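Local coordinates for protein HTH-type transcriptional repressor MdtR (Bacillus subtilis, PDB 1S3J) that represses the multidrug resistance operon mdtRP by binding directly to its promoter region as a homodimeric transcription factor of the MarR family, at residues A[83-86]-A[92-95]; A[33-38]-A[102-107]; A[16-21]-A[117-122]; A[40-45]-A[55-60]; A[61-64]-A[70-73]. One frame throughout, in Å; residues are numbered along the deposited sequence.

How the interactions relate
Interactions 4 and 5 lie in one helical cluster: F41 and V42 of interaction 4 pack on M61 and M71 of interaction 5, and their centres are about 8 Å apart. Both are apolar, but interaction 4 is partly buried around V42 and I57, whereas interaction 5 lies at the surface. Interaction 1, its centre about 14 Å from theirs, is a surface contact carried by a backbone ladder and water bridges; L95 ties it to I57. Interaction 2 shares helix 37-49 with interaction 4 and helix 99-120 with interaction 3, and is joined by a lysine ammonium bonded to a glutamine amide oxygen. Interaction 3 is buried beside the second subunit, which F41 of interaction 4 also touches.

Interaction 1. Residues A[83-86]-A[92-95]; sequences RTHN and VIDL
T84 and D94 face each other as an antiparallel hydrogen-bonded pair, and their two backbone bonds set the register of the strands. T84 N gives to D94 O at 3.0 Å, and D94 N returns a bond to T84 O at 2.8 Å. Two residues on, N86 N reaches V92 O at 2.9 Å, so the ladder runs past the strand ends into the loop. R83 with L95 and H85 with I93 are the intervening non-hydrogen-bonded pairs.

These strands, 81-85 and 93-97, are the beta hairpin called the wing of the MarR winged helix-turn-helix domain. The short strand 51-53 pairs with the far side of 93-97.

Among side-chain bonds, N86 ND2 donates to D94 OD1 at 3.1 Å, almost straight (177° at the hydrogen). It lies on the syn lone pair of the carboxylate, while the amide and carboxylate planes stand 76° apart. N86 CG is anti to its backbone N (chi1 -178°), which carries the amide across toward D94. The other carboxylate oxygen, OD2, accepts a hydrogen bond from water 2, which also donates to H85 O and accepts from T84 OG1; water 1 links T84 OG1 to D94 O.

R83 and L95 share a face of the sheet, where R83 CG lies 3.5 Å from L95 CD2. Separately, I93 CG2 touches the arginine stem, 3.7 Å from R83 CD. Beyond it R83 NH2 is modelled in a salt bridge with D73 of helix 65-77, though too closely for its exact geometry to be trusted.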
# COMPACT_ATOMS: atom_id res chain seq x y z
N ARG A 83 -3.71 29.20 -1.37
CA ARG A 83 -3.01 29.44 -2.61
C ARG A 83 -2.58 30.89 -2.67
O ARG A 83 -3.32 31.77 -2.27
CB ARG A 83 -3.90 29.16 -3.82
CG ARG A 83 -4.42 27.76 -3.92
CD ARG A 83 -5.01 27.45 -5.26
NE ARG A 83 -6.29 26.77 -5.11
CZ ARG A 83 -6.67 25.73 -5.83
NH1 ARG A 83 -5.89 25.22 -6.78
NH2 ARG A 83 -7.85 25.18 -5.59
N THR A 84 -1.38 31.12 -3.19
CA THR A 84 -0.83 32.45 -3.43
C THR A 84 -0.09 32.47 -4.78
O THR A 84 0.26 31.43 -5.34
CB THR A 84 0.12 32.87 -2.27
OG1 THR A 84 1.06 31.83 -1.95
CG2 THR A 84 -0.69 33.08 -0.95
N HIS A 85 0.09 33.67 -5.34
CA HIS A 85 0.87 33.80 -6.56
C HIS A 85 2.34 33.69 -6.21
O HIS A 85 2.78 34.16 -5.15
CB HIS A 85 0.59 35.13 -7.25
CG HIS A 85 -0.86 35.31 -7.62
ND1 HIS A 85 -1.50 34.49 -8.52
CD2 HIS A 85 -1.79 36.18 -7.17
CE1 HIS A 85 -2.76 34.86 -8.63
NE2 HIS A 85 -2.96 35.89 -7.83
N ASN A 86 3.07 33.07 -7.11
CA ASN A 86 4.50 32.89 -7.00
C ASN A 86 5.15 34.24 -7.24
O ASN A 86 4.70 35.00 -8.09
CB ASN A 86 4.94 31.88 -8.05
CG ASN A 86 6.42 31.58 -8.01
OD1 ASN A 86 7.21 32.24 -8.66
ND2 ASN A 86 6.80 30.53 -7.28
N VAL A 92 1.98 31.44 -11.78
CA VAL A 92 2.09 30.12 -11.16
C VAL A 92 1.67 30.19 -9.69
O VAL A 92 1.90 31.19 -9.00
CB VAL A 92 3.46 29.38 -11.41
CG1 VAL A 92 4.20 29.91 -12.65
CG2 VAL A 92 4.36 29.42 -10.21
N ILE A 93 1.03 29.11 -9.24
CA ILE A 93 0.36 29.06 -7.94
C ILE A 93 1.27 28.34 -6.93
O ILE A 93 1.73 27.24 -7.21
CB ILE A 93 -1.00 28.32 -8.09
CG1 ILE A 93 -1.87 28.97 -9.19
CG2 ILE A 93 -1.72 28.22 -6.78
CD1 ILE A 93 -2.16 30.45 -9.02
N ASP A 94 1.55 28.97 -5.79
CA ASP A 94 2.17 28.28 -4.65
C ASP A 94 1.10 27.81 -3.68
O ASP A 94 0.14 28.54 -3.42
CB ASP A 94 3.07 29.19 -3.84
CG ASP A 94 4.28 29.65 -4.60
OD1 ASP A 94 4.70 28.97 -5.56
OD2 ASP A 94 4.88 30.70 -4.28
N LEU A 95 1.31 26.62 -3.12
CA LEU A 95 0.54 26.16 -1.97
C LEU A 95 1.31 26.30 -0.67
O LEU A 95 2.53 26.20 -0.65
CB LEU A 95 0.10 24.71 -2.17
CG LEU A 95 -0.71 24.45 -3.43
CD1 LEU A 95 -1.02 22.97 -3.59
CD2 LEU A 95 -1.98 25.28 -3.40
O HOH W 1 0.41 29.36 -0.57
O HOH W 2 3.59 32.67 -3.08

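Interaction 2. Residues A[33-38]-A[102-107]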
# COMPACT_ATOMS: atom_id res chain seq x y z
N GLN A 33 -10.79 11.91 10.25
CA GLN A 33 -10.20 13.25 10.20
C GLN A 33 -10.52 13.97 8.86
O GLN A 33 -10.15 15.10 8.66
CB GLN A 33 -8.69 13.18 10.47
CG GLN A 33 -8.30 12.83 11.92
CD GLN A 33 -8.73 13.90 12.93
OE1 GLN A 33 -8.39 15.09 12.79
NE2 GLN A 33 -9.47 13.47 13.97
N GLY A 34 -11.22 13.29 7.96
CA GLY A 34 -11.73 13.90 6.75
C GLY A 34 -10.78 13.99 5.56
O GLY A 34 -11.17 14.54 4.52
N VAL A 35 -9.57 13.46 5.69
CA VAL A 35 -8.54 13.58 4.65
C VAL A 35 -8.27 12.22 3.99
O VAL A 35 -8.40 11.16 4.61
CB VAL A 35 -7.21 14.23 5.20
CG1 VAL A 35 -7.50 15.14 6.39
CG2 VAL A 35 -6.17 13.21 5.58
N THR A 36 -7.92 12.26 2.71
CA THR A 36 -7.55 11.08 1.95
C THR A 36 -6.03 10.93 1.94
O THR A 36 -5.32 11.86 2.34
CB THR A 36 -8.05 11.19 0.50
OG1 THR A 36 -7.44 12.34 -0.13
CG2 THR A 36 -9.59 11.40 0.46
N PRO A 37 -5.53 9.79 1.50
CA PRO A 37 -4.09 9.61 1.31
C PRO A 37 -3.44 10.67 0.43
O PRO A 37 -2.32 11.04 0.72
CB PRO A 37 -3.99 8.24 0.61
CG PRO A 37 -5.18 7.51 1.09
CD PRO A 37 -6.28 8.55 1.21
N ALA A 38 -4.10 11.12 -0.63
CA ALA A 38 -3.47 12.09 -1.54
C ALA A 38 -3.42 13.46 -0.86
O ALA A 38 -2.43 14.19 -0.98
CB ALA A 38 -4.22 12.16 -2.88
N ASP A 102 -1.91 22.77 9.44
CA ASP A 102 -0.80 22.28 10.25
C ASP A 102 -1.34 21.42 11.39
O ASP A 102 -0.86 20.32 11.64
CB ASP A 102 -0.01 23.47 10.82
CG ASP A 102 1.25 23.05 11.52
OD1 ASP A 102 2.23 22.70 10.82
OD2 ASP A 102 1.36 23.04 12.76
N ILE A 103 -2.37 21.92 12.06
CA ILE A 103 -3.00 21.21 13.15
C ILE A 103 -3.64 19.90 12.65
O ILE A 103 -3.58 18.89 13.33
CB ILE A 103 -4.06 22.11 13.82
CG1 ILE A 103 -3.38 23.27 14.55
CG2 ILE A 103 -4.92 21.32 14.79
CD1 ILE A 103 -4.30 24.47 14.78
N LYS A 104 -4.22 19.92 11.46
CA LYS A 104 -4.89 18.75 10.92
C LYS A 104 -3.88 17.70 10.49
O LYS A 104 -4.11 16.50 10.71
CB LYS A 104 -5.81 19.11 9.74
CG LYS A 104 -6.89 18.08 9.45
CD LYS A 104 -7.76 17.83 10.67
CE LYS A 104 -9.01 17.12 10.33
NZ LYS A 104 -9.99 17.21 11.43
N PHE A 105 -2.75 18.14 9.92
CA PHE A 105 -1.68 17.23 9.53
C PHE A 105 -1.08 16.55 10.76
O PHE A 105 -0.63 15.39 10.67
CB PHE A 105 -0.58 17.94 8.75
CG PHE A 105 0.61 17.07 8.47
CD1 PHE A 105 0.53 16.04 7.54
CD2 PHE A 105 1.79 17.24 9.17
CE1 PHE A 105 1.62 15.22 7.29
CE2 PHE A 105 2.89 16.42 8.92
CZ PHE A 105 2.81 15.42 7.98
N GLU A 106 -1.10 17.25 11.89
CA GLU A 106 -0.49 16.76 13.13
C GLU A 106 -1.39 15.75 13.82
O GLU A 106 -0.91 14.76 14.37
CB GLU A 106 -0.16 17.93 14.07
CG GLU A 106 1.18 17.81 14.78
CD GLU A 106 2.36 17.77 13.83
OE1 GLU A 106 2.54 18.73 13.04
OE2 GLU A 106 3.13 16.77 13.88
N GLU A 107 -2.69 16.02 13.78
CA GLU A 107 -3.71 15.12 14.32
C GLU A 107 -3.76 13.80 13.55
O GLU A 107 -3.86 12.74 14.14
CB GLU A 107 -5.08 15.80 14.27
CG GLU A 107 -5.22 16.98 15.21
CD GLU A 107 -6.60 17.64 15.16
OE1 GLU A 107 -7.38 17.41 14.20
OE2 GLU A 107 -6.92 18.40 16.11
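Q33 loses 83 Å² of surface to the other segment and K104 loses 67 Å², so the contact is essentially an exchange between these two side chains, with E107 at its margin. Q33 follows directly on helix 4-32, and its side chain folds back at chi2 (-65°), which holds the amide over the end of K104. From helix 99-120, K104 sends its side chain across that of Q33 at an oblique angle, and K104 NZ donates to Q33 OE1 at 3.0 Å. The ammonium group stands above the carbonyl plane, 54° out of it and not on a lone pair, so the bond is not a well-directed one.

E107, one turn along from K104, brings OE1 to 2.9 Å from Q33 OE1. As modelled these are two acceptors and no bond joins them; the carboxylate plane is turned 86° from the amide. Within the helix, K104 NZ and E107 OE1 form a long salt bridge of 3.8 Å. V35 adds a loose apolar touch, with CG1 4.3 Å from K104 CG.

Between the two helices the backbone turns at G34, whose positive phi belongs to a Schellman motif closing helix 4-32, and T36 then caps helix 37-49. The contact thus fastens this interhelical turn to the long helix 99-120. With one ammonium beside two oxygens, the positive charge of K104 would be expected to ease the close approach of the two acceptors Q33 OE1 and E107 OE1.

Interaction 3. Residues A[16-21]-A[117-122]; sequences QALFQK and ARYLSF
In the helical dimerisation region of the MarR fold, helix 99-120 meets helix 4-32 through the ring of Y119, which reaches L18 and K21. The backbones stay well apart: the nearest CA atoms, of L18 and Y119, are 9.1 Å from each other. The aromatic side chain therefore bridges most of the gap. Y119 CG is anti to its carbonyl carbon (chi1 -63°), and the ring extends from there with its hydroxyl foremost.

L18 CD2 approaches Y119 CD1 at 4.4 Å, obliquely to the ring, a loose apolar touch. K21 meets the hydroxyl end: K21 O comes to 3.7 Å from Y119 OH, a close approach and not a hydrogen bond. K21 CG lies 4.0 Å from Y119 OH, and K21 CD sits at the ring edge, near the ring plane. K21 bends at chi3 and chi4, which turns the ammonium away from the tyrosine.

Helices of both subunits interleave here, as in other MarR dimers, and A142 of the second subunit packs on K21 and on Y119. The phenol oxygen is hydrogen-bonded to E25, further along helix 4-32, and E25 is also the salt-bridge partner of R118, the residue before Y119.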
# COMPACT_ATOMS: atom_id res chain seq x y z
N GLN A 16 2.44 -9.18 4.86
CA GLN A 16 1.07 -9.22 4.33
C GLN A 16 0.08 -9.27 5.48
O GLN A 16 -1.02 -8.69 5.39
CB GLN A 16 0.90 -10.41 3.39
CG GLN A 16 -0.46 -10.55 2.67
CD GLN A 16 -0.81 -12.01 2.36
OE1 GLN A 16 0.01 -12.75 1.79
NE2 GLN A 16 -2.02 -12.44 2.76
N ALA A 17 0.43 -9.93 6.58
CA ALA A 17 -0.47 -9.96 7.72
C ALA A 17 -0.45 -8.60 8.42
O ALA A 17 -1.47 -8.15 8.90
CB ALA A 17 -0.07 -11.05 8.68
N LEU A 18 0.71 -7.95 8.49
CA LEU A 18 0.79 -6.66 9.17
C LEU A 18 -0.02 -5.62 8.39
O LEU A 18 -0.78 -4.86 8.98
CB LEU A 18 2.25 -6.22 9.37
CG LEU A 18 2.98 -7.08 10.42
CD1 LEU A 18 4.43 -6.85 10.40
CD2 LEU A 18 2.45 -6.80 11.79
N PHE A 19 0.11 -5.66 7.07
CA PHE A 19 -0.56 -4.73 6.18
C PHE A 19 -2.08 -4.87 6.26
O PHE A 19 -2.75 -3.91 6.59
CB PHE A 19 -0.08 -4.93 4.74
CG PHE A 19 -0.70 -3.97 3.76
CD1 PHE A 19 -0.27 -2.65 3.69
CD2 PHE A 19 -1.73 -4.37 2.93
CE1 PHE A 19 -0.87 -1.75 2.80
CE2 PHE A 19 -2.32 -3.47 2.03
CZ PHE A 19 -1.88 -2.16 1.97
N GLN A 20 -2.61 -6.05 5.97
CA GLN A 20 -4.04 -6.30 6.12
C GLN A 20 -4.61 -5.86 7.47
O GLN A 20 -5.78 -5.52 7.57
CB GLN A 20 -4.35 -7.79 5.95
CG GLN A 20 -4.23 -8.29 4.51
CD GLN A 20 -4.14 -9.82 4.46
OE1 GLN A 20 -3.34 -10.43 5.18
NE2 GLN A 20 -4.97 -10.44 3.63
N LYS A 21 -3.78 -5.89 8.50
CA LYS A 21 -4.19 -5.49 9.85
C LYS A 21 -4.04 -3.99 10.12
O LYS A 21 -4.80 -3.42 10.90
CB LYS A 21 -3.35 -6.25 10.87
CG LYS A 21 -4.14 -6.90 11.99
CD LYS A 21 -3.19 -7.65 12.94
CE LYS A 21 -2.68 -9.01 12.38
NZ LYS A 21 -3.75 -10.05 12.30
N ALA A 117 2.67 2.35 17.02
CA ALA A 117 3.34 2.16 18.30
C ALA A 117 2.68 1.08 19.15
O ALA A 117 3.31 0.59 20.07
CB ALA A 117 3.42 3.48 19.08
N ARG A 118 1.44 0.72 18.86
CA ARG A 118 0.81 -0.42 19.53
C ARG A 118 1.47 -1.71 19.09
O ARG A 118 1.63 -2.63 19.88
CB ARG A 118 -0.69 -0.49 19.26
CG ARG A 118 -1.52 0.49 20.08
CD ARG A 118 -3.02 0.15 20.20
NE ARG A 118 -3.47 -0.92 19.31
CZ ARG A 118 -3.86 -0.75 18.03
NH1 ARG A 118 -3.85 0.45 17.46
NH2 ARG A 118 -4.26 -1.81 17.32
N TYR A 119 1.85 -1.77 17.83
CA TYR A 119 2.58 -2.92 17.31
C TYR A 119 4.03 -2.89 17.76
O TYR A 119 4.53 -3.86 18.29
CB TYR A 119 2.47 -3.01 15.80
CG TYR A 119 1.07 -3.21 15.32
CD1 TYR A 119 0.56 -4.48 15.06
CD2 TYR A 119 0.23 -2.12 15.12
CE1 TYR A 119 -0.75 -4.64 14.62
CE2 TYR A 119 -1.07 -2.28 14.69
CZ TYR A 119 -1.56 -3.53 14.45
OH TYR A 119 -2.86 -3.66 14.01
N LEU A 120 4.68 -1.74 17.61
CA LEU A 120 6.11 -1.62 17.88
C LEU A 120 6.46 -1.84 19.35
O LEU A 120 7.58 -2.24 19.66
CB LEU A 120 6.63 -0.25 17.43
CG LEU A 120 6.55 -0.02 15.92
CD1 LEU A 120 7.05 1.38 15.55
CD2 LEU A 120 7.32 -1.11 15.15
N SER A 121 5.51 -1.60 20.25
CA SER A 121 5.77 -1.72 21.67
C SER A 121 6.02 -3.17 22.14
O SER A 121 6.52 -3.35 23.24
CB SER A 121 4.66 -1.07 22.49
OG SER A 121 3.43 -1.73 22.27
N PHE A 122 5.68 -4.17 21.30
CA PHE A 122 6.00 -5.57 21.55
C PHE A 122 7.46 -5.89 21.27
O PHE A 122 7.91 -6.99 21.56
CB PHE A 122 5.15 -6.49 20.66
CG PHE A 122 3.69 -6.56 21.06
CD1 PHE A 122 3.23 -7.55 21.92
CD2 PHE A 122 2.77 -5.66 20.54
CE1 PHE A 122 1.88 -7.63 22.26
CE2 PHE A 122 1.42 -5.72 20.90
CZ PHE A 122 0.98 -6.70 21.75

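Interaction 4. Residues A[40-45]-A[55-60]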
# COMPACT_ATOMS: atom_id res chain seq x y z
N LEU A 40 -3.27 13.84 2.32
CA LEU A 40 -2.28 13.68 3.40
C LEU A 40 -0.89 13.88 2.80
O LEU A 40 -0.05 14.54 3.40
CB LEU A 40 -2.39 12.32 4.11
CG LEU A 40 -1.31 12.11 5.21
CD1 LEU A 40 -1.55 13.07 6.38
CD2 LEU A 40 -1.21 10.65 5.69
N PHE A 41 -0.67 13.34 1.61
CA PHE A 41 0.59 13.51 0.93
C PHE A 41 0.90 14.99 0.66
O PHE A 41 2.06 15.41 0.75
CB PHE A 41 0.64 12.70 -0.37
CG PHE A 41 1.99 12.76 -1.06
CD1 PHE A 41 2.92 11.74 -0.92
CD2 PHE A 41 2.34 13.86 -1.85
CE1 PHE A 41 4.18 11.81 -1.55
CE2 PHE A 41 3.56 13.94 -2.48
CZ PHE A 41 4.50 12.91 -2.33
N VAL A 42 -0.12 15.77 0.32
CA VAL A 42 0.07 17.18 0.02
C VAL A 42 0.41 17.93 1.30
O VAL A 42 1.33 18.75 1.33
CB VAL A 42 -1.17 17.81 -0.62
CG1 VAL A 42 -0.96 19.30 -0.82
CG2 VAL A 42 -1.49 17.14 -1.97
N LEU A 43 -0.32 17.63 2.36
CA LEU A 43 -0.11 18.26 3.64
C LEU A 43 1.30 18.02 4.15
O LEU A 43 1.92 18.94 4.66
CB LEU A 43 -1.15 17.79 4.67
CG LEU A 43 -2.59 18.27 4.44
CD1 LEU A 43 -3.50 17.84 5.61
CD2 LEU A 43 -2.67 19.79 4.20
N ALA A 44 1.81 16.80 3.98
CA ALA A 44 3.15 16.41 4.44
C ALA A 44 4.26 17.07 3.63
O ALA A 44 5.23 17.56 4.20
CB ALA A 44 3.31 14.87 4.41
N SER A 45 4.12 17.08 2.31
CA SER A 45 5.00 17.86 1.43
C SER A 45 5.05 19.36 1.78
O SER A 45 6.08 19.99 1.59
CB SER A 45 4.58 17.71 -0.03
OG SER A 45 4.54 16.35 -0.39
N SER A 55 2.91 22.66 -9.79
CA SER A 55 3.65 21.80 -10.72
C SER A 55 4.69 20.91 -10.03
O SER A 55 5.06 19.85 -10.56
CB SER A 55 4.34 22.64 -11.81
OG SER A 55 5.47 23.32 -11.31
N GLU A 56 5.17 21.35 -8.87
CA GLU A 56 6.14 20.58 -8.11
C GLU A 56 5.46 19.39 -7.45
O GLU A 56 5.96 18.27 -7.51
CB GLU A 56 6.84 21.45 -7.05
CG GLU A 56 7.86 22.43 -7.61
CD GLU A 56 8.51 23.28 -6.53
OE1 GLU A 56 7.79 23.90 -5.71
OE2 GLU A 56 9.76 23.31 -6.48
N ILE A 57 4.33 19.63 -6.80
CA ILE A 57 3.54 18.56 -6.19
C ILE A 57 3.10 17.56 -7.25
O ILE A 57 3.20 16.36 -7.04
CB ILE A 57 2.33 19.14 -5.45
CG1 ILE A 57 2.79 19.82 -4.17
CG2 ILE A 57 1.30 18.07 -5.14
CD1 ILE A 57 1.70 20.53 -3.43
N ALA A 58 2.63 18.05 -8.38
CA ALA A 58 2.19 17.19 -9.47
C ALA A 58 3.32 16.24 -9.85
O ALA A 58 3.10 15.05 -10.00
CB ALA A 58 1.75 18.01 -10.66
N GLU A 59 4.52 16.80 -9.95
CA GLU A 59 5.73 16.06 -10.32
C GLU A 59 6.04 14.94 -9.33
O GLU A 59 6.23 13.80 -9.74
CB GLU A 59 6.90 17.05 -10.39
CG GLU A 59 8.08 16.65 -11.26
CD GLU A 59 9.07 17.81 -11.44
OE1 GLU A 59 8.82 18.92 -10.89
OE2 GLU A 59 10.08 17.62 -12.16
N ARG A 60 6.09 15.28 -8.04
CA ARG A 60 6.40 14.30 -6.99
C ARG A 60 5.34 13.19 -6.92
O ARG A 60 5.65 12.06 -6.57
CB ARG A 60 6.50 14.97 -5.62
CG ARG A 60 7.70 15.89 -5.44
CD ARG A 60 7.39 17.15 -4.64
NE ARG A 60 8.51 18.08 -4.63
CZ ARG A 60 9.46 18.14 -3.69
NH1 ARG A 60 9.44 17.31 -2.65
NH2 ARG A 60 10.43 19.04 -3.80
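V42 turns CG1 anti to its backbone N (chi1 176°), and I57 runs extended beyond CG1 (chi2 175°), which carries its CD1 out to the valine. The two meet at about a right angle, V42 CG1 lying 3.9 Å from I57 CD1. Their CA atoms are 7.2 Å apart, the nearest pair between the segments, so the two helices are close at this point. The ring of F41 reaches across until its CZ is 4.4 Å from R60 CB. That methylene comes to the ring at its edge, near its plane; it is the aliphatic root of the arginine that touches, not the guanidinium.

Helix 54-61 is the first helix of the predicted helix-turn-helix motif, and helix 37-49 lies against it as part of the winged-helix core. V42 and I57 are both buried there: M71 and L75 of helix 65-77 pack on V42, whereas V68 and L95 pack on I57. F41 also packs on Q20 of the second subunit.

Within helix 37-49, S45 OG donates to F41 O at 2.9 Å, alongside the helical bond of S45 N to the same oxygen at 3.1 Å. The two donors reach F41 O from opposite faces of its carbonyl plane.

Interaction 5. Residues A[61-64]-A[70-73]; sequences MEVK and LMAD
M61 and M71, both modelled as selenomethionine, meet end to end across the turn of the predicted helix-turn-helix motif, M61 closing helix 54-61 and M71 riding on helix 65-77. M61 comes first in the chain. Its CA, CB, CG and SE form an extended zigzag (chi2 -174°), then the side chain bends at chi3 (75°) to set the methyl beside its partner. M61 SE lies 3.8 Å from M71 SE, and M61 CE is 3.9 Å from both M71 SE and M71 CE. The contact is apolar; the selenium replaces the sulfur of methionine, probably introduced for phasing. F41 packs against the stem of M61, while A38 and V42 of helix 37-49 lie against both selenomethionines.

At E62 the backbone leaves the helix with positive phi (50°). This is a Schellman motif, in which two bonds run back into the last helical turn. A probable hydrogen bond from V63 N to A58 O fits that closure.

V63 then directs its side chain at the second helix. The contact is slight: V63 loses little surface to M71, and the valine meets the methyl end, not the selenium.

K64 occupies the N-cap position of helix 65-77, and the chain enters that helix, in the position of the recognition helix of such motifs. The nearest CA atoms across the two segments, V63 and M71, remain 11.2 Å apart, so side-chain ends alone span the gap, the last of them V63 CG2, 4.4 Å from M71 CE.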
# COMPACT_ATOMS: atom_id res chain seq x y z
N MSE A 61 4.10 13.53 -7.25
CA MSE A 61 3.00 12.58 -7.20
C MSE A 61 2.79 11.85 -8.53
O MSE A 61 1.99 10.91 -8.59
CB MSE A 61 1.71 13.29 -6.79
CG MSE A 61 1.81 13.88 -5.42
SE MSE A 61 0.14 14.62 -4.81
CE MSE A 61 -0.82 12.92 -4.39
N GLU A 62 3.50 12.28 -9.57
CA GLU A 62 3.36 11.77 -10.93
C GLU A 62 1.89 11.76 -11.37
O GLU A 62 1.34 10.73 -11.78
CB GLU A 62 4.06 10.41 -11.09
CG GLU A 62 5.56 10.49 -10.76
CD GLU A 62 6.34 9.23 -11.06
OE1 GLU A 62 6.40 8.33 -10.18
OE2 GLU A 62 6.92 9.15 -12.16
N VAL A 63 1.27 12.93 -11.25
CA VAL A 63 -0.08 13.17 -11.72
C VAL A 63 -0.14 14.52 -12.44
O VAL A 63 0.81 15.29 -12.39
CB VAL A 63 -1.10 13.17 -10.56
CG1 VAL A 63 -1.09 11.82 -9.84
CG2 VAL A 63 -0.81 14.33 -9.58
N LYS A 64 -1.25 14.80 -13.10
CA LYS A 64 -1.39 16.03 -13.88
C LYS A 64 -1.55 17.21 -12.94
O LYS A 64 -2.13 17.07 -11.86
CB LYS A 64 -2.61 15.96 -14.82
CG LYS A 64 -2.60 14.78 -15.82
CD LYS A 64 -1.69 15.04 -17.00
CE LYS A 64 -1.97 14.07 -18.15
NZ LYS A 64 -1.23 14.47 -19.37
N LEU A 70 -7.37 19.97 -8.10
CA LEU A 70 -8.57 19.45 -7.44
C LEU A 70 -8.30 19.09 -5.96
O LEU A 70 -9.16 19.29 -5.10
CB LEU A 70 -9.14 18.25 -8.18
CG LEU A 70 -10.39 17.63 -7.58
CD1 LEU A 70 -11.50 18.67 -7.56
CD2 LEU A 70 -10.82 16.39 -8.36
N MSE A 71 -7.14 18.54 -5.66
CA MSE A 71 -6.79 18.25 -4.26
C MSE A 71 -6.76 19.58 -3.50
O MSE A 71 -7.31 19.70 -2.42
CB MSE A 71 -5.43 17.59 -4.16
CG MSE A 71 -5.40 16.14 -4.60
SE MSE A 71 -3.55 15.60 -4.90
CE MSE A 71 -3.87 14.36 -6.41
N ALA A 72 -6.08 20.56 -4.09
CA ALA A 72 -5.98 21.89 -3.52
C ALA A 72 -7.35 22.50 -3.26
O ALA A 72 -7.56 23.08 -2.21
CB ALA A 72 -5.16 22.79 -4.42
N ASP A 73 -8.30 22.33 -4.19
CA ASP A 73 -9.67 22.85 -4.01
C ASP A 73 -10.27 22.28 -2.74
O ASP A 73 -10.83 23.00 -1.94
CB ASP A 73 -10.59 22.43 -5.17
CG ASP A 73 -10.39 23.25 -6.44
OD1 ASP A 73 -9.92 24.40 -6.34
OD2 ASP A 73 -10.69 22.84 -7.58